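Local coordinates for protein inactive Zymogen C11 Protease (PDB 6MZO) that is the zymogen, captured in an inactive state, of a clostripain-like C11 protease, which once activated probably hydrolyses peptide bonds, at residues S222-I227 with G320-V325; L262-Y267 with N271-Y276; D279-R284 with Y334-A339. All blocks are in the same frame, centred on the assembly; numbering follows the deposited sequence.

Interaction 1: S222-I227 with G320-V325; sequences SEAGTI and GSYLPV
Y322 presents an edge of its phenol ring, not a face, to A224: the methyl CB lies near the ring plane, 4.1 Å from CE2, and is 4.2 Å from CD2 of the same ring. It therefore sits beside the CD2-CE2 side of the ring. The first torsion of Y322 (chi1 -66°) sets CG anti to the carbonyl carbon and beside the backbone N, and with CB already directed at 222-227 this carries the ring across to A224. The partner needs no torsion, since the CB of A224 itself points at 320-325.

A second, looser approach joins T226 and V325, whose methyls CG2 and CG2 are 4.5 Å apart. The hydroxyl OG1 of T226 is engaged in another direction, hydrogen-bonded to S184 and T186, and it is the methyl branch that faces V325.

The backbones stay well separated. The CA atoms of A224 and Y322 are 8.1 Å apart and those of T226 and V325 are 9.1 Å apart, too far for strand pairing, and the touching parts run 41° from each other. What links them is the chain 302-313, to which both segments are hydrogen-bonded: G225 pairs with T308, V325 with P309 and L323 with A311. V312 touches both A224 and Y322, and T307 touches both T226 and V325. The contact thus relates strand 226-231, next to the edge strand of the large mixed sheet, to the two-stranded sheet of 310-313 and 321-324.

No hydrogen bond or salt bridge crosses between the segments, and only 120 Å² is buried in total. The chemistry is van der Waals contact of methyls and one ring edge, consistent with the placement of the segments being set largely by their shared bonding to 302-313.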
loop_
_atom_site.group_PDB
_atom_site.type_symbol
_atom_site.label_atom_id
_atom_site.label_comp_id
_atom_site.label_asym_id
_atom_site.label_seq_id
_atom_site.Cartn_x
_atom_site.Cartn_y
_atom_site.Cartn_z
ATOM N N SER A 222 -18.253 -2.451 -10.026
ATOM C CA SER A 222 -19.609 -2.918 -9.703
ATOM C C SER A 222 -19.689 -3.630 -8.375
ATOM O O SER A 222 -20.751 -4.097 -7.985
ATOM C CB SER A 222 -20.111 -3.835 -10.812
ATOM O OG SER A 222 -20.363 -3.031 -11.937
ATOM N N GLU A 223 -18.574 -3.646 -7.652
ATOM C CA GLU A 223 -18.481 -4.318 -6.380
ATOM C C GLU A 223 -18.092 -3.251 -5.358
ATOM O O GLU A 223 -18.818 -2.250 -5.177
ATOM C CB GLU A 223 -17.464 -5.439 -6.416
ATOM C CG GLU A 223 -17.951 -6.637 -7.124
ATOM C CD GLU A 223 -19.198 -7.142 -6.477
ATOM O OE1 GLU A 223 -19.083 -7.746 -5.388
ATOM O OE2 GLU A 223 -20.290 -6.928 -7.044
ATOM N N ALA A 224 -16.952 -3.440 -4.700
ATOM C CA ALA A 224 -16.501 -2.451 -3.757
ATOM C C ALA A 224 -14.978 -2.381 -3.747
ATOM O O ALA A 224 -14.304 -3.408 -3.869
ATOM C CB ALA A 224 -16.978 -2.762 -2.374
ATOM N N GLY A 225 -14.459 -1.171 -3.688
ATOM C CA GLY A 225 -13.017 -0.988 -3.624
ATOM C C GLY A 225 -12.687 0.496 -3.611
ATOM O O GLY A 225 -13.460 1.301 -4.135
ATOM N N THR A 226 -11.554 0.838 -3.006
ATOM C CA THR A 226 -11.069 2.210 -2.944
ATOM C C THR A 226 -9.632 2.195 -3.363
ATOM O O THR A 226 -8.904 1.242 -2.958
ATOM C CB THR A 226 -11.178 2.836 -1.527
ATOM O OG1 THR A 226 -10.300 2.128 -0.616
ATOM C CG2 THR A 226 -12.649 2.824 -1.007
ATOM N N ILE A 227 -9.182 3.205 -4.134
ATOM C CA ILE A 227 -7.779 3.226 -4.590
ATOM C C ILE A 227 -7.311 4.678 -4.602
ATOM O O ILE A 227 -8.124 5.623 -4.724
ATOM C CB ILE A 227 -7.659 2.573 -6.006
ATOM C CG1 ILE A 227 -6.184 2.287 -6.378
ATOM C CG2 ILE A 227 -8.449 3.399 -7.019
ATOM C CD1 ILE A 227 -5.730 1.146 -5.515
ATOM N N GLY A 320 -18.388 -10.790 6.446
ATOM C CA GLY A 320 -17.814 -9.477 6.201
ATOM C C GLY A 320 -18.853 -8.359 6.269
ATOM O O GLY A 320 -20.038 -8.629 6.529
ATOM N N SER A 321 -18.415 -7.116 6.018
ATOM C CA SER A 321 -19.262 -5.912 6.126
ATOM C C SER A 321 -19.119 -4.977 4.924
ATOM O O SER A 321 -18.044 -4.859 4.384
ATOM C CB SER A 321 -18.897 -5.134 7.391
ATOM O OG SER A 321 -19.200 -5.924 8.529
ATOM N N TYR A 322 -20.199 -4.318 4.518
ATOM C CA TYR A 322 -20.075 -3.265 3.517
ATOM C C TYR A 322 -20.529 -2.000 4.182
ATOM O O TYR A 322 -21.621 -1.933 4.715
ATOM C CB TYR A 322 -20.891 -3.538 2.254
ATOM C CG TYR A 322 -20.409 -4.733 1.468
ATOM C CD1 TYR A 322 -20.811 -6.016 1.812
ATOM C CD2 TYR A 322 -19.545 -4.577 0.388
ATOM C CE1 TYR A 322 -20.370 -7.121 1.105
ATOM C CE2 TYR A 322 -19.092 -5.679 -0.340
ATOM C CZ TYR A 322 -19.502 -6.951 0.027
ATOM O OH TYR A 322 -19.070 -8.061 -0.677
ATOM N N LEU A 323 -19.678 -0.993 4.159
ATOM C CA LEU A 323 -19.968 0.268 4.805
ATOM C C LEU A 323 -19.920 1.371 3.757
ATOM O O LEU A 323 -19.088 1.364 2.878
ATOM C CB LEU A 323 -18.930 0.547 5.937
ATOM C CG LEU A 323 -18.908 -0.451 7.095
ATOM C CD1 LEU A 323 -17.776 -0.075 8.072
ATOM C CD2 LEU A 323 -20.217 -0.490 7.850
ATOM N N PRO A 324 -20.772 2.374 3.877
ATOM C CA PRO A 324 -20.892 3.526 2.970
ATOM C C PRO A 324 -19.661 4.430 3.000
ATOM O O PRO A 324 -19.130 4.729 4.063
ATOM C CB PRO A 324 -22.155 4.242 3.497
ATOM C CG PRO A 324 -22.091 3.935 4.976
ATOM C CD PRO A 324 -21.775 2.459 4.958
ATOM N N VAL A 325 -19.168 4.775 1.807
ATOM C CA VAL A 325 -18.099 5.768 1.661
ATOM C C VAL A 325 -18.792 7.037 1.290
ATOM O O VAL A 325 -19.121 7.250 0.122
ATOM C CB VAL A 325 -17.097 5.371 0.590
ATOM C CG1 VAL A 325 -16.050 6.493 0.407
ATOM C CG2 VAL A 325 -16.384 4.104 1.057
#

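Interaction 2: L262-Y267 with N271-Y276; sequences LQIMEY and NYHALY
L275 O is gripped by two successive amides, M265 N at 3.0 Å and E266 N at 2.9 Å, the second bond being the straighter (N-H...O 165°). Both donors come from the same face of the carbonyl plane, M265 N tilted from it and E266 N above it. Two neighbouring N-H groups sharing one opposing carbonyl is the pattern of a classic beta bulge, and the single bridge of I264 with Y276 lies next to it.

The carboxylate of E266 returns the grip. Its chain, CG anti to the backbone N (chi1 176°) and bent at the next torsion, brings OE1 to 2.6 Å from A274 N, nearly along the C-O axis; L275 N adds a weak bond to the same oxygen. OE2 accepts from L268 N, and a water lies between it, Y272 O and H273 ND1, meeting the imidazole at its edge, in plane. By contrast, the buried E266 O has no hydrogen-bond partner.

Apolar and aromatic contacts flank this polar centre. L262 crosses Y276 at about a right angle, placing CD1 over one ring face, 4.3 Å from the centroid, and I264 CG1 lies 3.8 Å from Y276 CE2. Y267 and H273 form an oblique aromatic pair, side by side with ring planes at 35°, Y267 CD1 being 3.4 Å from H273 CE1.

Strand 275-277 is thereby edged by 262-267 and, through Y276 with I333, paired with strand 332-334; M265 and L275 both touch S332. Y267 leans on S321 and L323 of strand 321-324.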
loop_
_atom_site.group_PDB
_atom_site.type_symbol
_atom_site.label_atom_id
_atom_site.label_comp_id
_atom_site.label_asym_id
_atom_site.label_seq_id
_atom_site.Cartn_x
_atom_site.Cartn_y
_atom_site.Cartn_z
ATOM N N LEU A 262 -17.128 10.767 12.351
ATOM C CA LEU A 262 -16.154 10.737 11.255
ATOM C C LEU A 262 -16.394 9.620 10.262
ATOM O O LEU A 262 -16.902 8.570 10.624
ATOM C CB LEU A 262 -14.723 10.546 11.782
ATOM C CG LEU A 262 -14.144 11.694 12.593
ATOM C CD1 LEU A 262 -12.731 11.288 13.132
ATOM C CD2 LEU A 262 -14.064 12.934 11.707
ATOM N N GLN A 263 -15.974 9.829 9.000
ATOM C CA GLN A 263 -16.063 8.781 8.029
ATOM C C GLN A 263 -15.067 7.659 8.370
ATOM O O GLN A 263 -13.862 7.865 8.383
ATOM C CB GLN A 263 -15.756 9.324 6.610
ATOM C CG GLN A 263 -15.483 8.239 5.531
ATOM C CD GLN A 263 -16.707 7.494 5.111
ATOM O OE1 GLN A 263 -17.702 8.091 4.685
ATOM N NE2 GLN A 263 -16.678 6.186 5.234
ATOM N N ILE A 264 -15.591 6.466 8.594
ATOM C CA ILE A 264 -14.694 5.327 8.890
ATOM C C ILE A 264 -13.842 4.931 7.675
ATOM O O ILE A 264 -14.367 4.930 6.553
ATOM C CB ILE A 264 -15.527 4.103 9.331
ATOM C CG1 ILE A 264 -16.078 4.356 10.686
ATOM C CG2 ILE A 264 -14.657 2.798 9.382
ATOM C CD1 ILE A 264 -17.205 3.377 10.992
ATOM N N MET A 265 -12.572 4.574 7.896
ATOM C CA MET A 265 -11.782 3.932 6.817
ATOM C C MET A 265 -11.423 2.523 7.230
ATOM O O MET A 265 -11.495 1.616 6.397
ATOM C CB MET A 265 -10.507 4.764 6.495
ATOM C CG MET A 265 -10.902 6.016 5.691
ATOM S SD MET A 265 -11.210 5.621 3.911
ATOM C CE MET A 265 -12.784 6.434 3.593
ATOM N N GLU A 266 -11.041 2.337 8.489
ATOM C CA GLU A 266 -10.674 1.018 8.991
ATOM C C GLU A 266 -11.810 0.404 9.801
ATOM O O GLU A 266 -12.455 1.086 10.598
ATOM C CB GLU A 266 -9.406 1.104 9.844
ATOM C CG GLU A 266 -9.000 -0.212 10.487
ATOM C CD GLU A 266 -9.218 -0.219 11.987
ATOM O OE1 GLU A 266 -8.844 0.773 12.649
ATOM O OE2 GLU A 266 -9.765 -1.215 12.506
ATOM N N TYR A 267 -12.051 -0.886 9.594
ATOM C CA TYR A 267 -13.111 -1.589 10.305
ATOM C C TYR A 267 -12.728 -3.037 10.597
ATOM O O TYR A 267 -13.288 -3.966 10.015
ATOM C CB TYR A 267 -14.415 -1.542 9.506
ATOM C CG TYR A 267 -15.651 -1.821 10.333
ATOM C CD1 TYR A 267 -16.160 -0.864 11.201
ATOM C CD2 TYR A 267 -16.307 -3.042 10.244
ATOM C CE1 TYR A 267 -17.289 -1.115 11.958
ATOM C CE2 TYR A 267 -17.437 -3.301 10.998
ATOM C CZ TYR A 267 -17.922 -2.335 11.853
ATOM O OH TYR A 267 -19.046 -2.589 12.605
ATOM N N ASN A 271 -15.983 -1.914 17.832
ATOM C CA ASN A 271 -16.112 -0.825 18.819
ATOM C C ASN A 271 -15.157 0.368 18.693
ATOM O O ASN A 271 -15.576 1.524 18.856
ATOM C CB ASN A 271 -15.947 -1.408 20.200
ATOM C CG ASN A 271 -17.123 -2.216 20.582
ATOM O OD1 ASN A 271 -18.219 -1.679 20.673
ATOM N ND2 ASN A 271 -16.930 -3.535 20.773
ATOM N N TYR A 272 -13.875 0.108 18.549
ATOM C CA TYR A 272 -12.923 1.207 18.352
ATOM C C TYR A 272 -12.280 1.022 16.981
ATOM O O TYR A 272 -12.013 -0.125 16.578
ATOM C CB TYR A 272 -11.846 1.247 19.446
ATOM C CG TYR A 272 -12.426 1.653 20.781
ATOM C CD1 TYR A 272 -12.701 2.999 21.050
ATOM C CD2 TYR A 272 -12.706 0.727 21.725
ATOM C CE1 TYR A 272 -13.248 3.385 22.244
ATOM C CE2 TYR A 272 -13.266 1.091 22.892
ATOM C CZ TYR A 272 -13.510 2.423 23.159
ATOM O OH TYR A 272 -14.059 2.734 24.386
ATOM N N HIS A 273 -12.081 2.125 16.268
ATOM C CA HIS A 273 -11.389 2.080 14.973
ATOM C C HIS A 273 -10.210 3.025 15.072
ATOM O O HIS A 273 -10.318 4.054 15.747
ATOM C CB HIS A 273 -12.322 2.527 13.803
ATOM C CG HIS A 273 -13.714 1.996 13.932
ATOM N ND1 HIS A 273 -13.982 0.643 13.952
ATOM C CD2 HIS A 273 -14.907 2.618 14.125
ATOM C CE1 HIS A 273 -15.276 0.450 14.176
ATOM N NE2 HIS A 273 -15.868 1.634 14.272
ATOM N N ALA A 274 -9.107 2.717 14.386
ATOM C CA ALA A 274 -7.933 3.568 14.389
ATOM C C ALA A 274 -7.988 4.574 13.231
ATOM O O ALA A 274 -7.602 5.737 13.436
ATOM C CB ALA A 274 -6.675 2.680 14.261
ATOM N N LEU A 275 -8.424 4.114 12.062
ATOM C CA LEU A 275 -8.226 4.966 10.869
ATOM C C LEU A 275 -9.521 5.489 10.303
ATOM O O LEU A 275 -10.491 4.721 10.101
ATOM C CB LEU A 275 -7.484 4.199 9.769
ATOM C CG LEU A 275 -6.288 3.406 10.185
ATOM C CD1 LEU A 275 -5.664 2.724 8.912
ATOM C CD2 LEU A 275 -5.224 4.332 10.767
ATOM N N TYR A 276 -9.538 6.776 10.022
ATOM C CA TYR A 276 -10.662 7.483 9.464
ATOM C C TYR A 276 -10.232 8.293 8.240
ATOM O O TYR A 276 -9.097 8.370 7.962
ATOM C CB TYR A 276 -11.233 8.417 10.510
ATOM C CG TYR A 276 -11.879 7.696 11.656
ATOM C CD1 TYR A 276 -11.159 7.298 12.746
ATOM C CD2 TYR A 276 -13.193 7.399 11.627
ATOM C CE1 TYR A 276 -11.747 6.631 13.783
ATOM C CE2 TYR A 276 -13.787 6.731 12.657
ATOM C CZ TYR A 276 -13.060 6.356 13.735
ATOM O OH TYR A 276 -13.663 5.691 14.752
HETATM O O HOH W 1 -11.838 -1.164 13.887
#

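Interaction 3: D279-R284 with Y334-A339; sequences DDYVSR and YVPQEA
CH-pi contact carries the centre: V335 places CG2 over the middle of one face of the Y281 ring, 3.8 Å from the centroid and 14° off the ring normal. Y281 reaches it because its CG stands anti to the backbone N (chi1 180°), extending the ring from the helix toward 334-339.

Other van der Waals contacts surround this. The second methyl of V335, CG1, is 3.7 Å from Y281 CE1, so both methyls lie over the same face, CG2 over the centre and CG1 toward the CE1 edge. P336 crosses the tyrosine at about a right angle, its CD 3.6 Å from Y281 OH.

Across the segments the polar link is indirect. Y281 OH donates to a water at 2.8 Å, which donates in turn to P336 O, also at 2.8 Å.

Within the segments, further bonds fix the surroundings. R284 NH2 forms a salt bridge with D280 OD1 (2.9 Å), meeting it on the syn side, and S283 OG donates to D280 O. Q337 NE2 donates to V335 O at 2.9 Å, in the carbonyl plane, a local bond within 334-339; the same NE2 also reaches H273 O.

Helix 278-283 is thus set against the loop that leaves strand 332-334. Helix 288-301 packs on the helix through D279 and V282, while helix 341-347 meets the loop through Y334, hydrogen-bonded to N344, and P336.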
loop_
_atom_site.group_PDB
_atom_site.type_symbol
_atom_site.label_atom_id
_atom_site.label_comp_id
_atom_site.label_asym_id
_atom_site.label_seq_id
_atom_site.Cartn_x
_atom_site.Cartn_y
_atom_site.Cartn_z
ATOM N N ASP A 279 -9.222 13.925 5.292
ATOM C CA ASP A 279 -9.820 15.225 5.117
ATOM C C ASP A 279 -10.893 15.471 6.160
ATOM O O ASP A 279 -10.929 16.493 6.740
ATOM C CB ASP A 279 -10.356 15.373 3.683
ATOM C CG ASP A 279 -10.990 16.722 3.409
ATOM O OD1 ASP A 279 -12.009 17.007 3.964
ATOM O OD2 ASP A 279 -10.460 17.445 2.597
ATOM N N ASP A 280 -11.739 14.491 6.388
ATOM C CA ASP A 280 -12.785 14.607 7.366
ATOM C C ASP A 280 -12.198 14.947 8.744
ATOM O O ASP A 280 -12.634 15.850 9.375
ATOM C CB ASP A 280 -13.611 13.336 7.398
ATOM C CG ASP A 280 -14.958 13.508 8.081
ATOM O OD1 ASP A 280 -15.359 14.620 8.308
ATOM O OD2 ASP A 280 -15.567 12.502 8.361
ATOM N N TYR A 281 -11.189 14.212 9.159
ATOM C CA TYR A 281 -10.549 14.470 10.435
ATOM C C TYR A 281 -9.984 15.878 10.495
ATOM O O TYR A 281 -10.242 16.611 11.397
ATOM C CB TYR A 281 -9.441 13.465 10.679
ATOM C CG TYR A 281 -8.696 13.634 11.972
ATOM C CD1 TYR A 281 -9.365 13.830 13.145
ATOM C CD2 TYR A 281 -7.334 13.572 12.005
ATOM C CE1 TYR A 281 -8.681 13.979 14.331
ATOM C CE2 TYR A 281 -6.641 13.709 13.177
ATOM C CZ TYR A 281 -7.331 13.910 14.332
ATOM O OH TYR A 281 -6.661 14.050 15.492
ATOM N N VAL A 282 -9.183 16.228 9.516
ATOM C CA VAL A 282 -8.585 17.561 9.486
ATOM C C VAL A 282 -9.643 18.660 9.505
ATOM O O VAL A 282 -9.475 19.690 10.208
ATOM C CB VAL A 282 -7.625 17.717 8.187
ATOM C CG1 VAL A 282 -7.340 19.184 7.924
ATOM C CG2 VAL A 282 -6.349 16.950 8.414
ATOM N N SER A 283 -10.785 18.432 8.846
ATOM C CA SER A 283 -11.845 19.444 8.850
ATOM C C SER A 283 -12.413 19.737 10.273
ATOM O O SER A 283 -12.987 20.803 10.513
ATOM C CB SER A 283 -13.004 19.023 7.893
ATOM O OG SER A 283 -13.841 18.070 8.561
ATOM N N ARG A 284 -12.197 18.822 11.224
ATOM C CA ARG A 284 -12.632 19.007 12.618
ATOM C C ARG A 284 -11.689 19.838 13.460
ATOM O O ARG A 284 -12.055 20.310 14.537
ATOM C CB ARG A 284 -12.788 17.672 13.352
ATOM C CG ARG A 284 -13.609 16.614 12.662
ATOM C CD ARG A 284 -14.874 17.178 12.190
ATOM N NE ARG A 284 -15.522 16.309 11.213
ATOM C CZ ARG A 284 -16.778 15.874 11.318
ATOM N NH1 ARG A 284 -17.535 16.244 12.383
ATOM N NH2 ARG A 284 -17.273 15.082 10.377
ATOM N N TYR A 334 -4.586 8.044 11.168
ATOM C CA TYR A 334 -4.855 7.678 12.584
ATOM C C TYR A 334 -5.528 8.842 13.301
ATOM O O TYR A 334 -5.089 9.993 13.168
ATOM C CB TYR A 334 -3.541 7.305 13.343
ATOM C CG TYR A 334 -3.798 6.916 14.804
ATOM C CD1 TYR A 334 -4.623 5.824 15.097
ATOM C CD2 TYR A 334 -3.222 7.645 15.875
ATOM C CE1 TYR A 334 -4.925 5.496 16.419
ATOM C CE2 TYR A 334 -3.486 7.273 17.207
ATOM C CZ TYR A 334 -4.336 6.206 17.447
ATOM O OH TYR A 334 -4.590 5.821 18.741
ATOM N N VAL A 335 -6.537 8.538 14.146
ATOM C CA VAL A 335 -7.167 9.594 14.944
ATOM C C VAL A 335 -6.878 9.257 16.426
ATOM O O VAL A 335 -7.457 8.318 16.953
ATOM C CB VAL A 335 -8.682 9.638 14.693
ATOM C CG1 VAL A 335 -9.353 10.609 15.700
ATOM C CG2 VAL A 335 -8.934 10.084 13.203
ATOM N N PRO A 336 -6.041 10.072 17.097
ATOM C CA PRO A 336 -5.796 9.792 18.506
ATOM C C PRO A 336 -7.096 9.869 19.343
ATOM O O PRO A 336 -7.978 10.727 19.143
ATOM C CB PRO A 336 -4.846 10.906 18.942
ATOM C CG PRO A 336 -3.992 11.114 17.630
ATOM C CD PRO A 336 -5.063 11.042 16.532
ATOM N N GLN A 337 -7.190 8.934 20.261
ATOM C CA GLN A 337 -8.404 8.766 21.066
ATOM C C GLN A 337 -8.047 8.454 22.505
ATOM O O GLN A 337 -7.098 7.697 22.801
ATOM C CB GLN A 337 -9.274 7.642 20.491
ATOM C CG GLN A 337 -9.828 7.975 19.097
ATOM C CD GLN A 337 -10.330 6.746 18.363
ATOM O OE1 GLN A 337 -11.339 6.112 18.765
ATOM N NE2 GLN A 337 -9.619 6.380 17.285
ATOM N N GLU A 338 -8.814 9.026 23.411
ATOM C CA GLU A 338 -8.553 8.864 24.843
ATOM C C GLU A 338 -8.604 7.385 25.235
ATOM O O GLU A 338 -7.846 6.908 26.105
ATOM C CB GLU A 338 -9.567 9.671 25.638
ATOM C CG GLU A 338 -9.225 9.745 27.134
ATOM C CD GLU A 338 -10.226 10.573 27.922
ATOM O OE1 GLU A 338 -11.096 11.245 27.332
ATOM O OE2 GLU A 338 -10.162 10.530 29.157
ATOM N N ALA A 339 -9.459 6.634 24.554
ATOM C CA ALA A 339 -9.709 5.259 24.942
ATOM C C ALA A 339 -8.632 4.292 24.442
ATOM O O ALA A 339 -8.651 3.113 24.800
ATOM C CB ALA A 339 -11.069 4.817 24.445
HETATM O O HOH W 2 -8.190 13.091 17.614
#

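In the fold
The three contacts form a row through the clostripain-family region. Interaction 2 is the middle member, its centre 14 Å from that of interaction 1 and 10 Å from that of interaction 3; interactions 1 and 3 are 22 Å apart and do not touch. Q263 bridges the row, hydrogen-bonded through NE2 to P324 O and through N to D280 OD2, while Q337 NE2 donates to H273 O. Along the chain, 262-276 falls between the two segments of interaction 1, and the segments of interactions 1 and 3 alternate. Strand 275-277 runs straight into helix 278-283, tying interaction 2 to interaction 3. Strand 226-231, in interaction 1, ties the row to the large mixed sheet.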